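Local coordinates for protein erythrocyte binding antigen 140 (Plasmodium falciparum, PDB 4GF2) that probably binds a host receptor on the red cell surface during parasite invasion, this piece carrying its two Duffy binding (DBL) domains, at residues K542-K545 against D546-K550; N254-F257 against K258-K262. The protein carries 3 engineered substitutions. One frame throughout, in Å; residues are numbered along the deposited sequence.

Interaction 1: residues K542-K545 against D546-K550; sequences KYTK and DKNKK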
# COMPACT_ATOMS: atom_id res chain seq x y z
N LYS A 542 7.14 -40.41 10.65
CA LYS A 542 6.22 -39.31 10.95
C LYS A 542 4.89 -39.51 10.25
O LYS A 542 3.83 -39.35 10.85
CB LYS A 542 6.83 -37.97 10.53
CG LYS A 542 5.87 -36.80 10.65
CD LYS A 542 6.53 -35.48 10.30
CE LYS A 542 5.51 -34.36 10.19
NZ LYS A 542 4.80 -34.10 11.47
N TYR A 543 4.95 -39.87 8.97
CA TYR A 543 3.75 -40.10 8.19
C TYR A 543 2.89 -41.16 8.87
O TYR A 543 1.67 -41.02 8.94
CB TYR A 543 4.12 -40.56 6.78
CG TYR A 543 2.93 -40.96 5.93
CD1 TYR A 543 2.40 -42.24 6.00
CD2 TYR A 543 2.35 -40.05 5.05
CE1 TYR A 543 1.31 -42.61 5.23
CE2 TYR A 543 1.26 -40.41 4.28
CZ TYR A 543 0.75 -41.69 4.37
OH TYR A 543 -0.33 -42.05 3.59
N THR A 544 3.53 -42.20 9.39
CA THR A 544 2.83 -43.30 10.03
C THR A 544 2.28 -42.90 11.39
O THR A 544 1.10 -43.11 11.68
CB THR A 544 3.77 -44.50 10.23
OG1 THR A 544 4.28 -44.93 8.96
CG2 THR A 544 3.02 -45.66 10.88
N LYS A 545 3.13 -42.32 12.23
CA LYS A 545 2.72 -41.90 13.56
C LYS A 545 1.63 -40.84 13.49
O LYS A 545 0.67 -40.88 14.27
CB LYS A 545 3.93 -41.36 14.35
CG LYS A 545 4.89 -42.45 14.80
CD LYS A 545 6.11 -41.87 15.50
CE LYS A 545 6.99 -42.98 16.06
NZ LYS A 545 8.29 -42.46 16.56
N ASP A 546 1.76 -39.90 12.56
CA ASP A 546 0.75 -38.86 12.39
C ASP A 546 -0.56 -39.46 11.89
O ASP A 546 -1.63 -39.15 12.40
CB ASP A 546 1.23 -37.77 11.43
CG ASP A 546 2.24 -36.82 12.06
OD1 ASP A 546 2.45 -36.89 13.29
OD2 ASP A 546 2.80 -35.98 11.32
N LYS A 547 -0.46 -40.33 10.89
CA LYS A 547 -1.64 -40.99 10.33
C LYS A 547 -2.45 -41.67 11.44
O LYS A 547 -3.67 -41.55 11.48
CB LYS A 547 -1.24 -42.02 9.27
CG LYS A 547 -2.43 -42.71 8.61
CD LYS A 547 -1.99 -43.77 7.61
CE LYS A 547 -1.33 -44.95 8.30
NZ LYS A 547 -0.93 -46.02 7.34
N ASN A 548 -1.76 -42.38 12.33
CA ASN A 548 -2.42 -43.09 13.42
C ASN A 548 -3.11 -42.14 14.39
O ASN A 548 -4.09 -42.51 15.04
CB ASN A 548 -1.42 -43.96 14.17
CG ASN A 548 -0.89 -45.10 13.32
OD1 ASN A 548 -1.59 -45.62 12.45
ND2 ASN A 548 0.35 -45.50 13.57
N LYS A 549 -2.60 -40.91 14.48
CA LYS A 549 -3.21 -39.88 15.31
C LYS A 549 -4.35 -39.19 14.56
O LYS A 549 -4.88 -38.18 15.02
CB LYS A 549 -2.17 -38.86 15.75
CG LYS A 549 -1.17 -39.39 16.77
CD LYS A 549 0.19 -38.71 16.64
CE LYS A 549 0.11 -37.22 16.93
NZ LYS A 549 1.42 -36.54 16.66
N LYS A 550 -4.72 -39.75 13.41
CA LYS A 550 -5.88 -39.29 12.65
C LYS A 550 -5.76 -37.83 12.21
O LYS A 550 -6.77 -37.12 12.12
CB LYS A 550 -7.16 -39.51 13.46
CG LYS A 550 -7.38 -40.96 13.88
CD LYS A 550 -8.69 -41.13 14.65
CE LYS A 550 -8.89 -42.58 15.07
NZ LYS A 550 -10.17 -42.79 15.80

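Interaction 2: residues N254-F257 against K258-K262; sequences NDLF and KKNNK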
# COMPACT_ATOMS: atom_id res chain seq x y z
N ASN A 254 -14.28 24.77 -16.06
CA ASN A 254 -13.49 24.38 -17.22
C ASN A 254 -12.23 25.23 -17.36
O ASN A 254 -11.12 24.71 -17.33
CB ASN A 254 -14.34 24.49 -18.49
CG ASN A 254 -13.53 24.20 -19.75
OD1 ASN A 254 -13.22 25.11 -20.52
ND2 ASN A 254 -13.19 22.94 -19.95
N ASP A 255 -12.42 26.54 -17.51
CA ASP A 255 -11.31 27.48 -17.57
C ASP A 255 -10.29 27.18 -16.48
O ASP A 255 -9.09 27.09 -16.75
CB ASP A 255 -11.81 28.92 -17.42
CG ASP A 255 -12.69 29.36 -18.58
OD1 ASP A 255 -12.46 28.89 -19.71
OD2 ASP A 255 -13.61 30.17 -18.35
N LEU A 256 -10.77 27.03 -15.25
CA LEU A 256 -9.90 26.76 -14.12
C LEU A 256 -9.04 25.52 -14.34
O LEU A 256 -7.87 25.49 -13.96
CB LEU A 256 -10.73 26.60 -12.84
CG LEU A 256 -9.98 26.04 -11.63
CD1 LEU A 256 -10.31 26.85 -10.38
CD2 LEU A 256 -10.34 24.58 -11.42
N PHE A 257 -9.62 24.50 -14.96
CA PHE A 257 -8.89 23.27 -15.24
C PHE A 257 -7.83 23.50 -16.31
O PHE A 257 -6.73 22.95 -16.22
CB PHE A 257 -9.84 22.16 -15.66
CG PHE A 257 -10.63 21.57 -14.52
CD1 PHE A 257 -10.04 21.35 -13.29
CD2 PHE A 257 -11.97 21.25 -14.68
CE1 PHE A 257 -10.76 20.82 -12.24
CE2 PHE A 257 -12.70 20.71 -13.64
CZ PHE A 257 -12.09 20.50 -12.42
N LYS A 258 -8.15 24.30 -17.32
CA LYS A 258 -7.21 24.59 -18.39
C LYS A 258 -6.10 25.53 -17.91
O LYS A 258 -4.97 25.45 -18.38
CB LYS A 258 -7.92 25.20 -19.59
CG LYS A 258 -6.99 25.47 -20.77
CD LYS A 258 -7.73 26.07 -21.95
CE LYS A 258 -6.77 26.41 -23.08
NZ LYS A 258 -7.46 27.09 -24.22
N LYS A 259 -6.43 26.41 -16.97
CA LYS A 259 -5.43 27.31 -16.39
C LYS A 259 -4.29 26.50 -15.80
O LYS A 259 -3.13 26.90 -15.86
CB LYS A 259 -6.05 28.19 -15.30
CG LYS A 259 -6.96 29.29 -15.81
CD LYS A 259 -7.60 30.06 -14.65
CE LYS A 259 -8.64 31.05 -15.14
NZ LYS A 259 -9.31 31.76 -14.01
N ASN A 260 -4.62 25.34 -15.24
CA ASN A 260 -3.63 24.46 -14.63
C ASN A 260 -3.17 23.37 -15.60
O ASN A 260 -2.53 22.41 -15.19
CB ASN A 260 -4.20 23.83 -13.36
CG ASN A 260 -4.76 24.86 -12.39
OD1 ASN A 260 -5.91 24.77 -11.96
ND2 ASN A 260 -3.95 25.86 -12.06
N ASN A 261 -3.51 23.54 -16.87
CA ASN A 261 -3.10 22.60 -17.91
C ASN A 261 -3.62 21.19 -17.64
O ASN A 261 -2.88 20.21 -17.77
CB ASN A 261 -1.58 22.57 -18.03
CG ASN A 261 -0.98 23.96 -18.12
OD1 ASN A 261 -1.61 24.89 -18.63
ND2 ASN A 261 0.24 24.12 -17.62
N LYS A 262 -4.90 21.09 -17.28
CA LYS A 262 -5.54 19.80 -17.05
C LYS A 262 -6.92 19.77 -17.71
O LYS A 262 -7.46 20.82 -18.07
CB LYS A 262 -5.66 19.53 -15.54
CG LYS A 262 -4.33 19.54 -14.80
CD LYS A 262 -3.38 18.47 -15.31
CE LYS A 262 -1.98 18.64 -14.75
NZ LYS A 262 -0.99 17.76 -15.43

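Interaction 1: residues K542-K545 against D546-K550
K542 reaches one turn forward to D546 in an i to i+4 salt bridge on the last turns of helix 518-548, in the C-terminal half of the chain. K542 NZ sits 2.7 Å from D546 OD2, using that oxygen's syn lone pair, the one on the side of OD1. The lysine gets there with CG swung opposite its own N (chi1 173°), a straight run to CE, and a bend at the last torsion that turns the ammonium onto the carboxylate. Its CG also lies 3.2 Å from D546 OD2, which is therefore covered by methylene as well as by charge. This is the close-packed flank: D546 is buried and touches M551 and Y552, while K542 forms a cation-pi contact with F479 of helix 478-508. In the backbone, D546 N donates to K542 O at 2.7 Å, so the salt bridge and a helix bond join the same two residues. On the neighbouring face Y543, also buried, packs on F479 and L480 and directs its OH to the backbone O of K561; CE1 of its ring lies 4.2 Å from K547 CD, which comes in obliquely.

The rest of the circumference is looser. T544 and N548 lie side by side, with CG2 of T544 3.8 Å from ND2 of N548; the threonine hydroxyl is bonded back to V540 O. On a separate face K545 is exposed, its ammonium pairing with D541, one turn earlier. Toward the end of the helix the pattern slackens, K549 N to K545 O stretching to 3.3 Å with an N-H...O angle of 137°. K549 nevertheless extends the charge network: bent at its third torsion (63°), it brings NZ to 3.5 Å from D546 OD1, so the two carboxylate oxygens face different lysines.

Interaction 2: residues N254-F257 against K258-K262
F257 O is the polar atom on which the helix end closes: K262 N bonds to it at 2.8 Å, and N260 N adds a weak bond at 3.3 Å. With the bond from N261 N to K258 O, 2.8 Å long, this makes a Schellman motif at the C-terminal end of helix 252-259, in the N-terminal half of the chain. N261 is its C-prime residue, and its positive phi (59°) reverses the backbone and carries the amide of K262 back over the last turn. K262 N lies 29° off the carbonyl plane of F257.

Before that turn the helix is regular. K259 N meets D255 O at 2.8 Å and K258 N meets N254 O at 3.0 Å, both pointing almost straight down the carbonyl bond. Regularity ends at L256 O, which N260 N reaches only weakly.

Side chains add shielding around these carbonyls. In K259 a chi1 of -73° sets CG beside its own N and 3.2 Å from D255 O; the chain beyond runs out extended. K262 CB rests 3.6 Å from F257 O, and F257 CB in turn lies 3.6 Å from K262 O, so that each residue's CB flanks the other's carbonyl oxygen. Beyond the turn F257 packs on L265 and K262 on D267 and F268, all of helix 265-269; L256 faces I180 and N184 of helix 175-202, and the ammonium of K262 forms a salt bridge with E272.

Within the contact, then, it is main-chain hydrogen bonding that ends the helix and sets the exit of the chain, while the lysine side chains contribute mainly their aliphatic stems; the nearest acid-lysine approach, D255 OD2 to K259 NZ, is too wide for an ion pair.

How the interactions relate
Both interactions finish a helix, but in different halves of this two-domain chain: residues 254-262 come first in sequence, residues 542-550 much later. Their centres are 72 Å apart and their nearest atoms about 58 Å, on opposite sides of the chain's centre, so neither touches the other. A side-chain charge network accompanies the helix end of interaction 1, about 42 Å from that centre, whereas a Schellman turn closes the one in interaction 2, about 31 Å from it. A bound glycerol, probably from the crystallisation liquor, lies about 4 Å from the side chain of K547 in interaction 1, but by itself it identifies no receptor site.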